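Local coordinates for protein thymidylate synthase thyX (Helicobacter pylori, PDB 3N3Y) that probably catalyses the reductive methylation of dUMP to dTMP with methylenetetrahydrofolate, NADPH and FAD, working as a homotetramer, at residues Glu61-Asn66 with Gln207-Asp212; Asn52-Ser57 with Asn171-Gln176; Gln78-His83 with Thr164-Ser169. All blocks are in the same frame, centred on the assembly; numbering follows the deposited sequence.

Contact 1 (Glu61-Asn66 with Gln207-Asp212); sequences EHLYYN and QYLFED. With FAD (flavin-adenine dinucleotide), chain K.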
# COMPACT_ATOMS: atom_id res chain seq x y z
N GLU A 61 -12.93 -4.46 -0.38
CA GLU A 61 -11.60 -5.03 -0.50
C GLU A 61 -11.59 -6.52 -0.23
O GLU A 61 -10.61 -7.20 -0.54
CB GLU A 61 -10.65 -4.34 0.47
CG GLU A 61 -10.41 -2.87 0.18
CD GLU A 61 -9.60 -2.22 1.29
OE1 GLU A 61 -9.16 -2.95 2.21
OE2 GLU A 61 -9.43 -0.99 1.25
N HIS A 62 -12.66 -7.04 0.36
CA HIS A 62 -12.70 -8.48 0.64
C HIS A 62 -12.95 -9.30 -0.61
O HIS A 62 -12.68 -10.50 -0.62
CB HIS A 62 -13.76 -8.81 1.70
CG HIS A 62 -13.52 -8.14 3.02
ND1 HIS A 62 -12.63 -8.64 3.95
CD2 HIS A 62 -14.02 -7.00 3.55
CE1 HIS A 62 -12.62 -7.84 5.00
NE2 HIS A 62 -13.45 -6.84 4.78
N LEU A 63 -13.48 -8.66 -1.65
CA LEU A 63 -13.65 -9.30 -2.96
C LEU A 63 -12.38 -9.18 -3.80
O LEU A 63 -11.92 -8.07 -4.08
CB LEU A 63 -14.84 -8.69 -3.71
CG LEU A 63 -16.14 -8.68 -2.91
CD1 LEU A 63 -17.26 -7.98 -3.67
CD2 LEU A 63 -16.55 -10.10 -2.54
N TYR A 64 -11.83 -10.32 -4.19
CA TYR A 64 -10.58 -10.41 -4.93
C TYR A 64 -10.76 -11.12 -6.27
O TYR A 64 -11.44 -12.13 -6.35
CB TYR A 64 -9.59 -11.22 -4.12
CG TYR A 64 -8.14 -10.92 -4.39
CD1 TYR A 64 -7.66 -9.62 -4.34
CD2 TYR A 64 -7.23 -11.95 -4.65
CE1 TYR A 64 -6.33 -9.33 -4.57
CE2 TYR A 64 -5.88 -11.68 -4.88
CZ TYR A 64 -5.44 -10.37 -4.83
OH TYR A 64 -4.11 -10.07 -5.04
N TYR A 65 -10.12 -10.62 -7.31
CA TYR A 65 -10.25 -11.23 -8.65
C TYR A 65 -8.90 -11.59 -9.25
O TYR A 65 -8.01 -10.75 -9.33
CB TYR A 65 -10.95 -10.27 -9.58
CG TYR A 65 -12.29 -9.84 -9.06
CD1 TYR A 65 -13.43 -10.64 -9.25
CD2 TYR A 65 -12.44 -8.65 -8.36
CE1 TYR A 65 -14.67 -10.24 -8.79
CE2 TYR A 65 -13.67 -8.25 -7.88
CZ TYR A 65 -14.78 -9.05 -8.09
OH TYR A 65 -15.99 -8.64 -7.60
N ASN A 66 -8.76 -12.84 -9.67
CA ASN A 66 -7.59 -13.30 -10.41
C ASN A 66 -7.85 -13.37 -11.92
O ASN A 66 -8.59 -14.23 -12.38
CB ASN A 66 -7.16 -14.67 -9.91
CG ASN A 66 -7.10 -14.76 -8.41
OD1 ASN A 66 -8.05 -15.21 -7.77
ND2 ASN A 66 -5.99 -14.30 -7.82
N GLN A 207 -21.11 -8.22 -11.68
CA GLN A 207 -20.96 -7.06 -12.56
C GLN A 207 -21.73 -5.81 -12.13
O GLN A 207 -21.38 -4.71 -12.52
CB GLN A 207 -21.24 -7.42 -14.02
CG GLN A 207 -20.04 -8.07 -14.72
CD GLN A 207 -20.33 -8.34 -16.18
OE1 GLN A 207 -21.30 -7.83 -16.74
NE2 GLN A 207 -19.48 -9.14 -16.81
N TYR A 208 -22.76 -5.97 -11.30
CA TYR A 208 -23.54 -4.81 -10.87
C TYR A 208 -22.78 -3.85 -9.96
O TYR A 208 -23.14 -2.68 -9.84
CB TYR A 208 -24.83 -5.24 -10.18
CG TYR A 208 -24.62 -5.85 -8.83
CD1 TYR A 208 -24.03 -7.10 -8.70
CD2 TYR A 208 -25.01 -5.18 -7.67
CE1 TYR A 208 -23.84 -7.67 -7.46
CE2 TYR A 208 -24.82 -5.74 -6.43
CZ TYR A 208 -24.23 -6.99 -6.33
OH TYR A 208 -24.02 -7.57 -5.11
N LEU A 209 -21.73 -4.35 -9.32
CA LEU A 209 -20.94 -3.52 -8.41
C LEU A 209 -20.10 -2.53 -9.18
O LEU A 209 -19.73 -1.48 -8.67
CB LEU A 209 -20.02 -4.39 -7.53
CG LEU A 209 -20.73 -5.42 -6.67
CD1 LEU A 209 -19.70 -6.30 -5.99
CD2 LEU A 209 -21.62 -4.74 -5.65
N PHE A 210 -19.80 -2.88 -10.43
CA PHE A 210 -18.85 -2.13 -11.23
C PHE A 210 -19.51 -1.42 -12.39
O PHE A 210 -18.92 -0.52 -12.98
CB PHE A 210 -17.77 -3.07 -11.77
CG PHE A 210 -17.05 -3.82 -10.70
CD1 PHE A 210 -16.02 -3.22 -9.99
CD2 PHE A 210 -17.41 -5.12 -10.39
CE1 PHE A 210 -15.35 -3.91 -8.98
CE2 PHE A 210 -16.74 -5.83 -9.39
CZ PHE A 210 -15.71 -5.21 -8.68
N GLU A 211 -20.75 -1.81 -12.70
CA GLU A 211 -21.42 -1.35 -13.92
C GLU A 211 -21.28 0.16 -14.16
O GLU A 211 -21.10 0.60 -15.30
CB GLU A 211 -22.89 -1.77 -13.91
CG GLU A 211 -23.66 -1.30 -12.68
CD GLU A 211 -25.04 -1.95 -12.55
OE1 GLU A 211 -25.46 -2.24 -11.40
OE2 GLU A 211 -25.69 -2.17 -13.61
N ASP A 212 -21.34 0.94 -13.08
CA ASP A 212 -21.41 2.39 -13.18
C ASP A 212 -20.05 3.11 -13.21
O ASP A 212 -19.99 4.32 -13.49
CB ASP A 212 -22.30 2.95 -12.06
CG ASP A 212 -23.65 2.23 -11.97
OD1 ASP A 212 -24.30 2.04 -13.03
OD2 ASP A 212 -24.05 1.85 -10.85
PA FAD K . -6.25 4.38 3.91
O1A FAD K . -5.22 5.36 4.43
O2A FAD K . -6.15 3.01 4.54
O5B FAD K . -6.09 4.24 2.33
C5B FAD K . -5.96 5.40 1.53
C4B FAD K . -6.52 5.06 0.17
O4B FAD K . -5.74 4.02 -0.39
C3B FAD K . -7.94 4.52 0.28
O3B FAD K . -8.91 5.54 0.16
C2B FAD K . -8.02 3.50 -0.84
O2B FAD K . -8.29 4.17 -2.05
C1B FAD K . -6.59 3.04 -0.97
N9A FAD K . -6.29 1.73 -0.36
C8A FAD K . -5.48 1.48 0.71
N7A FAD K . -5.46 0.14 0.92
C5A FAD K . -6.25 -0.45 -0.01
C6A FAD K . -6.60 -1.77 -0.26
N6A FAD K . -5.97 -2.77 0.36
N1A FAD K . -7.44 -2.06 -1.31
C2A FAD K . -7.95 -1.05 -2.10
N3A FAD K . -7.62 0.25 -1.84
C4A FAD K . -6.78 0.54 -0.83
N1 FAD K . -14.09 0.34 9.91
C2 FAD K . -14.68 -0.82 10.38
O2 FAD K . -14.10 -1.88 10.29
N3 FAD K . -15.93 -0.79 10.96
C4 FAD K . -16.61 0.40 11.08
O4 FAD K . -17.72 0.39 11.59
C4X FAD K . -16.04 1.58 10.62
N5 FAD K . -16.73 2.78 10.73
C5X FAD K . -16.13 3.94 10.28
C6 FAD K . -16.80 5.15 10.40
C7 FAD K . -16.23 6.32 9.94
C7M FAD K . -16.97 7.62 10.08
C8 FAD K . -14.96 6.29 9.35
C8M FAD K . -14.34 7.57 8.85
C9 FAD K . -14.27 5.09 9.22
C9A FAD K . -14.86 3.91 9.68
N10 FAD K . -14.18 2.70 9.56
C10 FAD K . -14.77 1.55 10.03
C1' FAD K . -12.79 2.63 8.96
C2' FAD K . -12.75 2.65 7.44
O2' FAD K . -13.44 1.54 6.92
C3' FAD K . -11.30 2.64 6.94
O3' FAD K . -10.63 1.45 7.29
C4' FAD K . -10.49 3.84 7.42
O4' FAD K . -11.28 4.99 7.33
C5' FAD K . -9.33 4.10 6.48
O5' FAD K . -9.89 4.60 5.27
P FAD K . -9.12 4.42 3.86
O1P FAD K . -9.82 5.22 2.78
O2P FAD K . -9.05 2.96 3.52
O3P FAD K . -7.68 5.10 4.12
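Y65 and F210 reach for each other from opposite directions, and the phenol end of Y65 arrives at the rim of the phenylalanine ring. Its OH lies close to the plane of that ring, 3.4 Å from F210 CE2, while Y65 CE2 touches F210 CZ at 3.7 Å. The two ring planes are turned 73° apart with centroids 5.8 Å from each other, an oblique pairing. Beside it L63 and L209 meet through one methyl each, CD1 of L63 to CD1 of L209 at 3.8 Å, their side chains crossing at about a right angle. F210 has CG anti to its own carbonyl carbon (chi1 -56°), which sends the ring out to Y65, and L209 CB sits over one face of that ring, toward its rim. In the next shell A172, at the start of helix 172-182, packs against L63, Y65 and F210, and L202 touches both aromatic rings. Earlier in the same segment the E61 carboxylate lies over a face of the FAD adenine, E61 OE2 being 3.3 Å from C6A, and forms salt bridges with R173 and with R84 of the third subunit. Chemically, this is apolar packing that joins the C-terminal loop to the start of strand 64-73. The Y65 hydroxyl is buried here with no hydrogen-bond partner in the model, so its fit rests on van der Waals contact.

Contact 2 (Asn52-Ser57 with Asn171-Gln176); sequences NIFRHS and NARSLQ. With FAD (flavin-adenine dinucleotide), chain K.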
# COMPACT_ATOMS: atom_id res chain seq x y z
N ASN A 52 -20.56 1.64 -1.71
CA ASN A 52 -20.43 2.91 -2.44
C ASN A 52 -20.54 4.16 -1.58
O ASN A 52 -20.48 5.27 -2.10
CB ASN A 52 -21.42 2.96 -3.61
CG ASN A 52 -21.12 1.93 -4.69
OD1 ASN A 52 -20.04 1.31 -4.71
ND2 ASN A 52 -22.07 1.73 -5.60
N ILE A 53 -20.72 4.00 -0.27
CA ILE A 53 -20.50 5.10 0.65
C ILE A 53 -18.99 5.15 0.82
O ILE A 53 -18.38 4.13 1.15
CB ILE A 53 -21.10 4.85 2.05
CG1 ILE A 53 -22.54 4.35 1.96
CG2 ILE A 53 -21.00 6.12 2.88
CD1 ILE A 53 -23.44 5.23 1.10
N PHE A 54 -18.38 6.31 0.59
CA PHE A 54 -16.93 6.35 0.59
C PHE A 54 -16.31 5.83 1.89
O PHE A 54 -15.39 5.00 1.84
CB PHE A 54 -16.33 7.72 0.25
CG PHE A 54 -14.83 7.67 0.16
CD1 PHE A 54 -14.20 7.06 -0.93
CD2 PHE A 54 -14.03 8.14 1.21
CE1 PHE A 54 -12.81 6.96 -0.99
CE2 PHE A 54 -12.64 8.05 1.16
CZ PHE A 54 -12.03 7.46 0.05
N ARG A 55 -16.80 6.30 3.03
CA ARG A 55 -16.22 5.92 4.31
C ARG A 55 -16.24 4.40 4.51
O ARG A 55 -15.48 3.87 5.31
CB ARG A 55 -16.92 6.62 5.48
CG ARG A 55 -18.28 6.04 5.87
CD ARG A 55 -18.83 6.74 7.11
NE ARG A 55 -18.79 8.18 6.93
CZ ARG A 55 -19.77 8.89 6.37
NH1 ARG A 55 -20.87 8.27 5.93
NH2 ARG A 55 -19.66 10.20 6.23
N HIS A 56 -17.10 3.71 3.76
CA HIS A 56 -17.25 2.27 3.95
C HIS A 56 -16.83 1.42 2.75
O HIS A 56 -17.10 0.22 2.72
CB HIS A 56 -18.70 1.93 4.35
CG HIS A 56 -19.15 2.57 5.63
ND1 HIS A 56 -18.42 2.49 6.80
CD2 HIS A 56 -20.27 3.26 5.93
CE1 HIS A 56 -19.07 3.12 7.76
NE2 HIS A 56 -20.20 3.60 7.26
N SER A 57 -16.15 2.03 1.78
CA SER A 57 -15.72 1.31 0.58
C SER A 57 -14.65 0.25 0.82
O SER A 57 -14.44 -0.63 -0.02
CB SER A 57 -15.28 2.28 -0.52
OG SER A 57 -14.37 3.24 -0.03
N ASN A 171 -8.34 -6.41 -5.92
CA ASN A 171 -9.57 -6.43 -5.13
C ASN A 171 -10.64 -5.49 -5.71
O ASN A 171 -10.33 -4.67 -6.57
CB ASN A 171 -9.30 -6.18 -3.64
CG ASN A 171 -9.00 -4.73 -3.30
OD1 ASN A 171 -9.63 -3.80 -3.81
ND2 ASN A 171 -8.06 -4.53 -2.40
N ALA A 172 -11.88 -5.62 -5.26
CA ALA A 172 -13.01 -4.91 -5.89
C ALA A 172 -12.97 -3.41 -5.75
O ALA A 172 -13.38 -2.69 -6.64
CB ALA A 172 -14.34 -5.44 -5.40
N ARG A 173 -12.46 -2.92 -4.62
CA ARG A 173 -12.33 -1.49 -4.43
C ARG A 173 -11.28 -0.88 -5.36
O ARG A 173 -11.46 0.20 -5.91
CB ARG A 173 -11.97 -1.20 -2.98
CG ARG A 173 -11.86 0.28 -2.64
CD ARG A 173 -11.47 0.45 -1.18
NE ARG A 173 -11.66 1.82 -0.73
CZ ARG A 173 -11.10 2.35 0.35
NH1 ARG A 173 -10.28 1.62 1.10
NH2 ARG A 173 -11.34 3.62 0.67
N SER A 174 -10.15 -1.57 -5.51
CA SER A 174 -9.12 -1.08 -6.41
C SER A 174 -9.58 -1.23 -7.85
O SER A 174 -9.35 -0.35 -8.68
CB SER A 174 -7.80 -1.83 -6.20
OG SER A 174 -6.76 -1.18 -6.90
N LEU A 175 -10.24 -2.34 -8.15
CA LEU A 175 -10.79 -2.55 -9.49
C LEU A 175 -11.75 -1.44 -9.88
O LEU A 175 -11.74 -1.00 -11.02
CB LEU A 175 -11.46 -3.92 -9.63
CG LEU A 175 -11.98 -4.27 -11.03
CD1 LEU A 175 -10.89 -4.13 -12.11
CD2 LEU A 175 -12.52 -5.68 -11.03
N GLN A 176 -12.56 -0.96 -8.93
CA GLN A 176 -13.46 0.16 -9.24
C GLN A 176 -12.67 1.38 -9.68
O GLN A 176 -13.04 2.03 -10.65
CB GLN A 176 -14.35 0.54 -8.06
CG GLN A 176 -15.45 -0.45 -7.75
CD GLN A 176 -16.39 0.07 -6.66
OE1 GLN A 176 -17.57 -0.28 -6.62
NE2 GLN A 176 -15.86 0.92 -5.79
PA FAD K . -6.25 4.38 3.91
O1A FAD K . -5.22 5.36 4.43
O2A FAD K . -6.15 3.01 4.54
O5B FAD K . -6.09 4.24 2.33
C5B FAD K . -5.96 5.40 1.53
C4B FAD K . -6.52 5.06 0.17
O4B FAD K . -5.74 4.02 -0.39
C3B FAD K . -7.94 4.52 0.28
O3B FAD K . -8.91 5.54 0.16
C2B FAD K . -8.02 3.50 -0.84
O2B FAD K . -8.29 4.17 -2.05
C1B FAD K . -6.59 3.04 -0.97
N9A FAD K . -6.29 1.73 -0.36
C8A FAD K . -5.48 1.48 0.71
N7A FAD K . -5.46 0.14 0.92
C5A FAD K . -6.25 -0.45 -0.01
C6A FAD K . -6.60 -1.77 -0.26
N6A FAD K . -5.97 -2.77 0.36
N1A FAD K . -7.44 -2.06 -1.31
C2A FAD K . -7.95 -1.05 -2.10
N3A FAD K . -7.62 0.25 -1.84
C4A FAD K . -6.78 0.54 -0.83
N1 FAD K . -14.09 0.34 9.91
C2 FAD K . -14.68 -0.82 10.38
O2 FAD K . -14.10 -1.88 10.29
N3 FAD K . -15.93 -0.79 10.96
C4 FAD K . -16.61 0.40 11.08
O4 FAD K . -17.72 0.39 11.59
C4X FAD K . -16.04 1.58 10.62
N5 FAD K . -16.73 2.78 10.73
C5X FAD K . -16.13 3.94 10.28
C6 FAD K . -16.80 5.15 10.40
C7 FAD K . -16.23 6.32 9.94
C7M FAD K . -16.97 7.62 10.08
C8 FAD K . -14.96 6.29 9.35
C8M FAD K . -14.34 7.57 8.85
C9 FAD K . -14.27 5.09 9.22
C9A FAD K . -14.86 3.91 9.68
N10 FAD K . -14.18 2.70 9.56
C10 FAD K . -14.77 1.55 10.03
C1' FAD K . -12.79 2.63 8.96
C2' FAD K . -12.75 2.65 7.44
O2' FAD K . -13.44 1.54 6.92
C3' FAD K . -11.30 2.64 6.94
O3' FAD K . -10.63 1.45 7.29
C4' FAD K . -10.49 3.84 7.42
O4' FAD K . -11.28 4.99 7.33
C5' FAD K . -9.33 4.10 6.48
O5' FAD K . -9.89 4.60 5.27
P FAD K . -9.12 4.42 3.86
O1P FAD K . -9.82 5.22 2.78
O2P FAD K . -9.05 2.96 3.52
O3P FAD K . -7.68 5.10 4.12
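At F54 the loop reaches R173: F54 CZ comes within 4.0 Å of R173 NH2, near the guanidinium plane, with ring and guanidinium turned 57° apart. The next two residues serve the flavin end of FAD, R55 CD lying near the C7M methyl and H56 presenting its ring edge to N5, with CE1 3.8 Å away. S57 closes the turn. Its OG donates to F54 O at 2.8 Å, in the carbonyl plane on a lone pair, and this bond holds the hydroxyl 3.1 Å from R173 NE. Across from it R173 is extended from CG to NE, with CG anti to the backbone N (chi1 -177°), which carries the guanidinium from the helix to the flavin-side phosphate of FAD. There NH1, whose other partner is E61, bonds FAD O2P almost straight (3.0 Å, 176°) and NH2 bonds O1P. The guanidinium is sandwiched between FAD C2B on one face and S57 C on the opposite one. N171 gives ND2 to adenine N1A at 2.8 Å, while its OD1 caps the helix through S174 N. The contact thus sets the loop after helix 41-51 against the N-terminal end of helix 172-182, where strand 163-171 runs into it.

Contact 3 (Gln78-His83 with Thr164-Ser169); sequences QELSRH and THLAYS. With UMP (2'-deoxyuridine 5'-monophosphate), chain H.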
# COMPACT_ATOMS: atom_id res chain seq x y z
N GLN A 78 2.99 -0.29 -19.25
CA GLN A 78 3.58 0.85 -18.54
C GLN A 78 2.52 1.55 -17.71
O GLN A 78 2.78 1.94 -16.57
CB GLN A 78 4.17 1.88 -19.53
CG GLN A 78 5.45 1.50 -20.25
CD GLN A 78 6.70 1.84 -19.45
OE1 GLN A 78 6.64 2.08 -18.23
NE2 GLN A 78 7.83 1.88 -20.12
N GLU A 79 1.32 1.71 -18.27
CA GLU A 79 0.24 2.39 -17.57
C GLU A 79 -0.46 1.51 -16.54
O GLU A 79 -0.80 1.97 -15.44
CB GLU A 79 -0.77 2.94 -18.58
CG GLU A 79 -0.14 3.86 -19.62
CD GLU A 79 -1.18 4.52 -20.53
OE1 GLU A 79 -2.39 4.28 -20.32
OE2 GLU A 79 -0.78 5.30 -21.44
N LEU A 80 -0.70 0.25 -16.87
CA LEU A 80 -1.33 -0.66 -15.91
C LEU A 80 -0.47 -0.82 -14.65
O LEU A 80 -0.98 -0.78 -13.54
CB LEU A 80 -1.59 -2.02 -16.56
CG LEU A 80 -2.32 -3.08 -15.74
CD1 LEU A 80 -3.70 -2.58 -15.35
CD2 LEU A 80 -2.41 -4.38 -16.53
N SER A 81 0.84 -0.98 -14.84
CA SER A 81 1.82 -1.01 -13.74
C SER A 81 1.72 0.13 -12.73
O SER A 81 2.10 -0.05 -11.57
CB SER A 81 3.25 -1.04 -14.30
OG SER A 81 3.51 -2.32 -14.83
N ARG A 82 1.21 1.29 -13.16
CA ARG A 82 1.09 2.46 -12.26
C ARG A 82 -0.05 2.35 -11.24
O ARG A 82 -0.11 3.13 -10.27
CB ARG A 82 0.98 3.77 -13.06
CG ARG A 82 2.23 4.08 -13.90
CD ARG A 82 3.43 4.38 -13.01
NE ARG A 82 3.16 5.55 -12.17
CZ ARG A 82 3.31 6.81 -12.56
NH1 ARG A 82 3.77 7.07 -13.77
NH2 ARG A 82 3.03 7.81 -11.74
N HIS A 83 -0.96 1.41 -11.44
CA HIS A 83 -1.95 1.10 -10.40
C HIS A 83 -1.33 0.18 -9.36
O HIS A 83 -1.17 -1.01 -9.57
CB HIS A 83 -3.23 0.52 -11.00
CG HIS A 83 -3.99 1.52 -11.80
ND1 HIS A 83 -5.04 2.25 -11.28
CD2 HIS A 83 -3.84 1.95 -13.08
CE1 HIS A 83 -5.51 3.06 -12.21
NE2 HIS A 83 -4.79 2.91 -13.30
N THR A 164 2.70 -8.48 -24.46
CA THR A 164 3.03 -9.12 -23.20
C THR A 164 1.85 -9.98 -22.72
O THR A 164 0.76 -9.94 -23.30
CB THR A 164 3.43 -8.06 -22.14
OG1 THR A 164 3.99 -8.71 -20.99
CG2 THR A 164 2.23 -7.23 -21.73
N HIS A 165 2.08 -10.72 -21.64
CA HIS A 165 1.11 -11.66 -21.07
C HIS A 165 1.30 -11.58 -19.56
O HIS A 165 2.43 -11.51 -19.06
CB HIS A 165 1.42 -13.05 -21.61
CG HIS A 165 0.58 -14.15 -21.05
ND1 HIS A 165 1.02 -15.46 -20.98
CD2 HIS A 165 -0.68 -14.16 -20.55
CE1 HIS A 165 0.08 -16.22 -20.46
NE2 HIS A 165 -0.96 -15.46 -20.19
N LEU A 166 0.20 -11.55 -18.81
CA LEU A 166 0.31 -11.46 -17.37
C LEU A 166 -0.85 -12.06 -16.59
O LEU A 166 -1.96 -12.18 -17.09
CB LEU A 166 0.49 -10.00 -16.93
CG LEU A 166 -0.65 -9.07 -17.33
CD1 LEU A 166 -0.80 -7.95 -16.34
CD2 LEU A 166 -0.42 -8.52 -18.74
N ALA A 167 -0.55 -12.46 -15.36
CA ALA A 167 -1.56 -12.69 -14.36
C ALA A 167 -1.71 -11.38 -13.57
O ALA A 167 -0.72 -10.76 -13.14
CB ALA A 167 -1.17 -13.84 -13.45
N TYR A 168 -2.95 -10.96 -13.41
CA TYR A 168 -3.25 -9.72 -12.73
C TYR A 168 -4.29 -10.00 -11.64
O TYR A 168 -5.37 -10.50 -11.94
CB TYR A 168 -3.82 -8.72 -13.74
CG TYR A 168 -3.97 -7.30 -13.25
CD1 TYR A 168 -2.86 -6.54 -12.90
CD2 TYR A 168 -5.23 -6.71 -13.16
CE1 TYR A 168 -2.99 -5.24 -12.46
CE2 TYR A 168 -5.37 -5.40 -12.73
CZ TYR A 168 -4.24 -4.68 -12.37
OH TYR A 168 -4.36 -3.39 -11.93
N SER A 169 -3.97 -9.70 -10.39
CA SER A 169 -4.95 -9.88 -9.31
C SER A 169 -5.24 -8.56 -8.63
O SER A 169 -4.33 -7.77 -8.36
CB SER A 169 -4.45 -10.90 -8.29
OG SER A 169 -4.29 -12.16 -8.92
N1 UMP H . 0.76 7.27 -17.52
C2 UMP H . -0.37 6.49 -17.31
N3 UMP H . -1.49 6.70 -18.08
C4 UMP H . -1.50 7.67 -19.05
C5 UMP H . -0.36 8.46 -19.26
C6 UMP H . 0.77 8.24 -18.49
O2 UMP H . -0.34 5.62 -16.44
O4 UMP H . -2.51 7.84 -19.73
C1' UMP H . 1.94 7.00 -16.69
C2' UMP H . 2.57 5.70 -17.20
C3' UMP H . 4.05 6.02 -17.36
C4' UMP H . 4.07 7.54 -17.48
O3' UMP H . 4.77 5.63 -16.21
O4' UMP H . 2.88 8.03 -16.88
C5' UMP H . 4.13 7.97 -18.95
O5' UMP H . 3.22 7.19 -19.70
P UMP H . 2.98 7.46 -21.29
OP1 UMP H . 4.32 7.40 -21.96
OP2 UMP H . 2.31 8.80 -21.52
OP3 UMP H . 2.06 6.41 -21.80
O HOH W 1 -1.83 -2.49 -11.77
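A single water joins the two segments, accepting from Y168 OH at 2.7 Å and donating to two backbone carbonyls, L80 O at 2.6 Å and H83 O at 2.7 Å. It sits at the edge of the tyrosine ring, in its plane, and bridges the hydroxyl to the type I turn from L80 to H83. Three bonds hold the water, and through it the Y168 hydroxyl is linked to the carbonyls at both ends of the turn, although no direct hydrogen bond crosses between the segments. L80 carries most of the apolar contact. With CG anti to the backbone N (chi1 -177°), it projects over Y168: CD1 approaches CZ of the tyrosine at 3.7 Å, and CD2 lies above the rim of one ring face. The other neighbour of CD2 is L166 CD1, 3.9 Å away, where the two leucines meet tip to tip. H83 adds a looser touch through CB to the tyrosine hydroxyl, while its NE2 hydrogen-bonds R182. Around this core L88 and I69 of the adjoining strands pack on Y168, as does L178 of helix 172-182. Away from the strand, the same turn faces dUMP. R82, bent at chi2 and chi3, curves so that NH1 donates to O3' of the nucleotide at 3.0 Å and 150°, the oxygen lying in the guanidinium plane; NH1 also bonds FAD O2. The E79 side chain lies over one face of the uracil, its CD 3.3 Å from N3 of the nucleotide. S92, S93, R74 and R94 of the fourth subunit complete the hold together with R182, which probably helps to ionise N3 of dUMP. L80 thus packs helix 74-80 on the antiparallel sheet while the residues after it enter a dUMP and FAD site built from several subunits, consistent with the ThyX family, whose FAD sites each draw on three monomers.

From the N terminus, residues 52-57 come first, and contact 2 closes a long loop by bringing them to 171-176. Residues 61-66 follow and pair with 207-212 near the C terminus, so contacts 1 and 2 cross along the chain. Contact 3, joining 78-83 to 164-169, is nested inside both loops. Strand 163-171 runs from contact 3 directly into helix 172-182 of contact 2, while strand 64-73 leads from contact 1 into helix 74-80; these two strands are neighbours in the sheet, where N66 bonds S169. The L63 backbone and the E61 carboxylate tie contact 1 to A172 and R173 of contact 2, beside one shared FAD.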